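Side-chain contacts in helix-turn-helix transcriptional regulator (Pseudomonas aeruginosa, PDB 5XHX), which probably binds DNA as a LuxR-family transcriptional regulator, the chain here being its N-terminal ligand-binding domain without the C-terminal helix-turn-helix part: residues A[113-116]-A[117-121]; A[28-31]-A[32-36]. One frame throughout, in Å; residues are numbered along the deposited sequence.

Interaction 1: residues A[113-116]-A[117-121]; sequences TEYY and NTYFA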
loop_
_atom_site.group_PDB
_atom_site.type_symbol
_atom_site.label_atom_id
_atom_site.label_comp_id
_atom_site.label_asym_id
_atom_site.label_seq_id
_atom_site.Cartn_x
_atom_site.Cartn_y
_atom_site.Cartn_z
ATOM N N THR A 113 -2.756 38.244 -7.590
ATOM C CA THR A 113 -2.758 37.496 -8.842
ATOM C C THR A 113 -4.185 37.155 -9.255
ATOM O O THR A 113 -5.089 37.049 -8.421
ATOM C CB THR A 113 -1.940 36.204 -8.718
ATOM O OG1 THR A 113 -2.575 35.323 -7.781
ATOM C CG2 THR A 113 -0.512 36.499 -8.253
ATOM N N GLU A 114 -4.384 36.991 -10.563
ATOM C CA GLU A 114 -5.670 36.489 -11.034
ATOM C C GLU A 114 -5.964 35.112 -10.448
ATOM O O GLU A 114 -7.105 34.820 -10.067
ATOM C CB GLU A 114 -5.699 36.437 -12.557
ATOM C CG GLU A 114 -7.049 36.027 -13.126
ATOM C CD GLU A 114 -7.077 36.116 -14.640
ATOM O OE1 GLU A 114 -6.009 36.382 -15.227
ATOM O OE2 GLU A 114 -8.159 35.935 -15.240
ATOM N N TYR A 115 -4.938 34.254 -10.366
ATOM C CA TYR A 115 -5.106 32.921 -9.788
ATOM C C TYR A 115 -5.775 32.991 -8.410
ATOM O O TYR A 115 -6.720 32.249 -8.121
ATOM C CB TYR A 115 -3.738 32.211 -9.716
ATOM C CG TYR A 115 -3.804 30.920 -8.940
ATOM C CD1 TYR A 115 -4.315 29.777 -9.532
ATOM C CD2 TYR A 115 -3.408 30.858 -7.602
ATOM C CE1 TYR A 115 -4.423 28.601 -8.837
ATOM C CE2 TYR A 115 -3.504 29.658 -6.881
ATOM C CZ TYR A 115 -4.013 28.533 -7.532
ATOM O OH TYR A 115 -4.163 27.327 -6.900
ATOM N N TYR A 116 -5.321 33.909 -7.561
ATOM C CA TYR A 116 -5.880 34.028 -6.215
ATOM C C TYR A 116 -7.377 34.340 -6.244
ATOM O O TYR A 116 -8.164 33.751 -5.488
ATOM C CB TYR A 116 -5.127 35.118 -5.449
ATOM C CG TYR A 116 -5.602 35.356 -4.027
ATOM C CD1 TYR A 116 -5.220 34.508 -3.001
ATOM C CD2 TYR A 116 -6.411 36.446 -3.710
ATOM C CE1 TYR A 116 -5.637 34.722 -1.693
ATOM C CE2 TYR A 116 -6.834 36.672 -2.402
ATOM C CZ TYR A 116 -6.442 35.805 -1.400
ATOM O OH TYR A 116 -6.850 36.008 -0.102
ATOM N N ASN A 117 -7.792 35.260 -7.112
ATOM C CA ASN A 117 -9.163 35.755 -7.084
ATOM C C ASN A 117 -10.122 34.915 -7.901
ATOM O O ASN A 117 -11.339 35.080 -7.768
ATOM C CB ASN A 117 -9.207 37.197 -7.582
ATOM C CG ASN A 117 -8.529 38.132 -6.634
ATOM O OD1 ASN A 117 -9.099 38.501 -5.605
ATOM N ND2 ASN A 117 -7.294 38.509 -6.950
ATOM N N THR A 118 -9.610 34.012 -8.724
ATOM C CA THR A 118 -10.489 33.204 -9.551
ATOM C C THR A 118 -10.434 31.748 -9.096
ATOM O O THR A 118 -11.332 31.279 -8.385
ATOM C CB THR A 118 -10.108 33.381 -11.026
ATOM O OG1 THR A 118 -8.741 32.999 -11.225
ATOM C CG2 THR A 118 -10.258 34.857 -11.427
ATOM N N TYR A 119 -9.358 31.044 -9.449
ATOM C CA TYR A 119 -9.288 29.610 -9.185
ATOM C C TYR A 119 -9.177 29.322 -7.684
ATOM O O TYR A 119 -9.949 28.524 -7.141
ATOM C CB TYR A 119 -8.108 29.010 -9.957
ATOM C CG TYR A 119 -7.989 27.520 -9.812
ATOM C CD1 TYR A 119 -8.478 26.660 -10.793
ATOM C CD2 TYR A 119 -7.404 26.969 -8.679
ATOM C CE1 TYR A 119 -8.369 25.278 -10.644
ATOM C CE2 TYR A 119 -7.306 25.605 -8.515
ATOM C CZ TYR A 119 -7.788 24.761 -9.497
ATOM O OH TYR A 119 -7.674 23.394 -9.316
ATOM N N PHE A 120 -8.222 29.970 -7.005
ATOM C CA PHE A 120 -7.971 29.710 -5.585
ATOM C C PHE A 120 -9.215 29.950 -4.739
ATOM O O PHE A 120 -9.639 29.078 -3.965
ATOM C CB PHE A 120 -6.831 30.599 -5.086
ATOM C CG PHE A 120 -6.391 30.286 -3.677
ATOM C CD1 PHE A 120 -6.952 30.947 -2.592
ATOM C CD2 PHE A 120 -5.408 29.331 -3.443
ATOM C CE1 PHE A 120 -6.549 30.655 -1.302
ATOM C CE2 PHE A 120 -4.996 29.032 -2.153
ATOM C CZ PHE A 120 -5.565 29.693 -1.081
ATOM N N ALA A 121 -9.796 31.150 -4.854
ATOM C CA ALA A 121 -10.973 31.492 -4.064
ATOM C C ALA A 121 -12.082 30.467 -4.241
ATOM O O ALA A 121 -12.798 30.156 -3.281
ATOM C CB ALA A 121 -11.468 32.891 -4.440
#
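Tyr115 and Tyr119, one turn apart on helix 114-123, make the tight part of this contact. CE1 of Tyr115 comes within 3.4 Å of CD2 of Tyr119, yet the rings are no full stack: their planes lie 18° apart but are slid, with centroids separated by 5.5 Å. Both side chains hold CG anti to the backbone N and so leave the helix in like manner. Tyr115 also meets Phe120, CE2 lying 3.9 Å from Phe120 CB. The rings of Tyr116 and Phe120 are likewise near parallel but slid apart, CD1 of Tyr116 being 4.0 Å from CD1 of Phe120. Tyr119 also stacks with Tyr77 and Tyr123, while Phe110 meets the Tyr116 and Phe120 rings edge-to-face.

The backbone beneath widens into a pi-type turn at 117-120. Its evidence is the i-to-i+5 pairing: Phe120 N donates to Tyr115 O at 2.9 Å and nearly straight (168°), and Ala121 N reaches Tyr116 O in the same register. Where the helix enters this turn, Glu114 O is gripped twice by Thr118, through its N and through OG1, the hydroxyl lying 2.7 Å away and above the carbonyl plane.

The N-terminal end is looser and more open to solvent. Thr113 is the N-cap, its OG1 accepting from Tyr116 N at 3.1 Å and also bonded to Phe110 O. Exposed Asn117 turns ND2 back to Thr113 O at 3.0 Å through a bent bond (138°), its amide standing almost perpendicular to the Tyr116 ring. The extended chain of Glu114 lays CG against Thr118 CG2 before its carboxylate forms a salt bridge with Arg76.

Interaction 2: residues A[28-31]-A[32-36]; sequences FWRI and LAQTL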
loop_
_atom_site.group_PDB
_atom_site.type_symbol
_atom_site.label_atom_id
_atom_site.label_comp_id
_atom_site.label_asym_id
_atom_site.label_seq_id
_atom_site.Cartn_x
_atom_site.Cartn_y
_atom_site.Cartn_z
ATOM N N PHE A 28 -9.225 6.152 -5.964
ATOM C CA PHE A 28 -8.126 6.087 -5.000
ATOM C C PHE A 28 -7.865 7.441 -4.341
ATOM O O PHE A 28 -7.744 7.528 -3.117
ATOM C CB PHE A 28 -6.848 5.586 -5.668
ATOM C CG PHE A 28 -5.608 5.831 -4.839
ATOM C CD1 PHE A 28 -5.301 5.000 -3.757
ATOM C CD2 PHE A 28 -4.763 6.907 -5.121
ATOM C CE1 PHE A 28 -4.175 5.233 -2.979
ATOM C CE2 PHE A 28 -3.627 7.145 -4.338
ATOM C CZ PHE A 28 -3.333 6.302 -3.271
ATOM N N TRP A 29 -7.741 8.512 -5.139
ATOM C CA TRP A 29 -7.392 9.808 -4.554
ATOM C C TRP A 29 -8.480 10.305 -3.614
ATOM O O TRP A 29 -8.183 10.924 -2.585
ATOM C CB TRP A 29 -7.118 10.841 -5.656
ATOM C CG TRP A 29 -5.899 10.503 -6.433
ATOM C CD1 TRP A 29 -5.851 10.016 -7.694
ATOM C CD2 TRP A 29 -4.538 10.572 -5.973
ATOM N NE1 TRP A 29 -4.551 9.810 -8.072
ATOM C CE2 TRP A 29 -3.725 10.148 -7.033
ATOM C CE3 TRP A 29 -3.932 10.994 -4.782
ATOM C CZ2 TRP A 29 -2.329 10.095 -6.936
ATOM C CZ3 TRP A 29 -2.548 10.951 -4.687
ATOM C CH2 TRP A 29 -1.764 10.500 -5.752
ATOM N N ARG A 30 -9.750 10.058 -3.954
ATOM C CA ARG A 30 -10.827 10.402 -3.030
ATOM C C ARG A 30 -10.663 9.675 -1.700
ATOM O O ARG A 30 -10.847 10.274 -0.635
ATOM C CB ARG A 30 -12.199 10.091 -3.645
ATOM C CG ARG A 30 -13.362 10.514 -2.722
ATOM C CD ARG A 30 -14.761 10.217 -3.291
ATOM N NE ARG A 30 -14.930 8.822 -3.692
ATOM C CZ ARG A 30 -15.363 7.845 -2.892
ATOM N NH1 ARG A 30 -15.678 8.097 -1.626
ATOM N NH2 ARG A 30 -15.480 6.608 -3.362
ATOM N N ILE A 31 -10.287 8.392 -1.736
ATOM C CA ILE A 31 -10.150 7.640 -0.486
ATOM C C ILE A 31 -8.938 8.123 0.305
ATOM O O ILE A 31 -8.978 8.203 1.537
ATOM C CB ILE A 31 -10.075 6.124 -0.761
ATOM C CG1 ILE A 31 -11.329 5.648 -1.508
ATOM C CG2 ILE A 31 -9.911 5.351 0.580
ATOM C CD1 ILE A 31 -12.615 6.028 -0.811
ATOM N N LEU A 32 -7.845 8.461 -0.383
ATOM C CA LEU A 32 -6.678 8.995 0.316
ATOM C C LEU A 32 -7.001 10.326 0.993
ATOM O O LEU A 32 -6.699 10.529 2.178
ATOM C CB LEU A 32 -5.507 9.135 -0.669
ATOM C CG LEU A 32 -4.230 9.790 -0.113
ATOM C CD1 LEU A 32 -3.785 9.149 1.207
ATOM C CD2 LEU A 32 -3.115 9.719 -1.145
ATOM N N ALA A 33 -7.642 11.243 0.263
ATOM C CA ALA A 33 -8.012 12.528 0.860
ATOM C C ALA A 33 -8.985 12.350 2.020
ATOM O O ALA A 33 -8.904 13.064 3.025
ATOM C CB ALA A 33 -8.625 13.440 -0.208
ATOM N N GLN A 34 -9.938 11.427 1.888
ATOM C CA GLN A 34 -10.876 11.190 2.989
ATOM C C GLN A 34 -10.176 10.561 4.187
ATOM O O GLN A 34 -10.496 10.884 5.339
ATOM C CB GLN A 34 -12.040 10.314 2.512
ATOM C CG GLN A 34 -13.002 11.081 1.586
ATOM C CD GLN A 34 -14.071 10.203 0.954
ATOM O OE1 GLN A 34 -14.099 8.985 1.156
ATOM N NE2 GLN A 34 -14.958 10.822 0.174
ATOM N N THR A 35 -9.215 9.666 3.941
ATOM C CA THR A 35 -8.435 9.110 5.048
ATOM C C THR A 35 -7.693 10.213 5.802
ATOM O O THR A 35 -7.758 10.294 7.035
ATOM C CB THR A 35 -7.451 8.061 4.527
ATOM O OG1 THR A 35 -8.149 7.111 3.727
ATOM C CG2 THR A 35 -6.783 7.319 5.692
ATOM N N LEU A 36 -6.990 11.088 5.074
ATOM C CA LEU A 36 -6.294 12.194 5.732
ATOM C C LEU A 36 -7.269 13.175 6.363
ATOM O O LEU A 36 -6.952 13.798 7.386
ATOM C CB LEU A 36 -5.393 12.920 4.729
ATOM C CG LEU A 36 -4.281 12.049 4.133
ATOM C CD1 LEU A 36 -3.558 12.772 3.005
ATOM C CD2 LEU A 36 -3.296 11.637 5.226
#
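With chi1 at 165° and 175°, Phe28 and Leu32 both hold CG anti to the backbone N, and they run side by side in the same direction. Trp29 takes the other choice, chi1 -67°, which places its indole beside Leu32 and under the edge of the Phe28 ring. Leu32 CD2 consequently meets both aromatic residues, 4.0 Å from Phe28 CZ and 3.8 Å from Trp29 CZ3. Phe28 CD2 sits 3.8 Å above the indole plane of Trp29, over its centre, and Trp29 NE1 is satisfied by Glu177.

At the following turn, Thr35 bonds twice to Ile31 O: N at 2.8 Å and OG1 at 2.6 Å, arriving from opposite faces of the carbonyl plane. This folds the buried hydroxyl back onto its own helix. On the exposed side, Arg30 bends at chi3 and crosses Gln34, while Ile31 CD1 lies over one face of the Arg30 guanidinium, offset toward its rim, 3.5 Å above the plane.

Leu19 of helix 11-21 touches Phe28, Ile31 and Leu32, whereas Trp29 and Leu32 rest on Leu143 of strand 140-147. The successive i-to-i+4 bonds, such as the nearly straight one from Ala33 N to Trp29 O, identify a regular amphipathic alpha-helix packed between another helix and an antiparallel sheet flanked by helices, consistent with the alpha-beta-alpha sandwich of LuxR-type ligand-binding domains.

In the fold
From the N terminus, helix 11-21 comes first and helix 28-36, carrying interaction 2, follows; strands 44-50, 56-60 and 98-101 and helices 72-81, 86-92 and 102-105 intervene before helix 114-123 carries interaction 1. Each contact lies within one helix and closes no loop beyond its own turns, so the two stand in series without nesting or crossing. The centres of interactions 1 and 2 are about 25 Å apart, on opposite sides of the chain's centre, and the nearest atoms of interactions 1 and 2 remain about 13 Å apart. Interaction 2 ties helices 11-21 and 153-173 to strands 44-50 and 140-147. Interaction 1 instead joins helix 114-123 to helix 72-81 and the loop residues Gln84, Asp85 and Phe110.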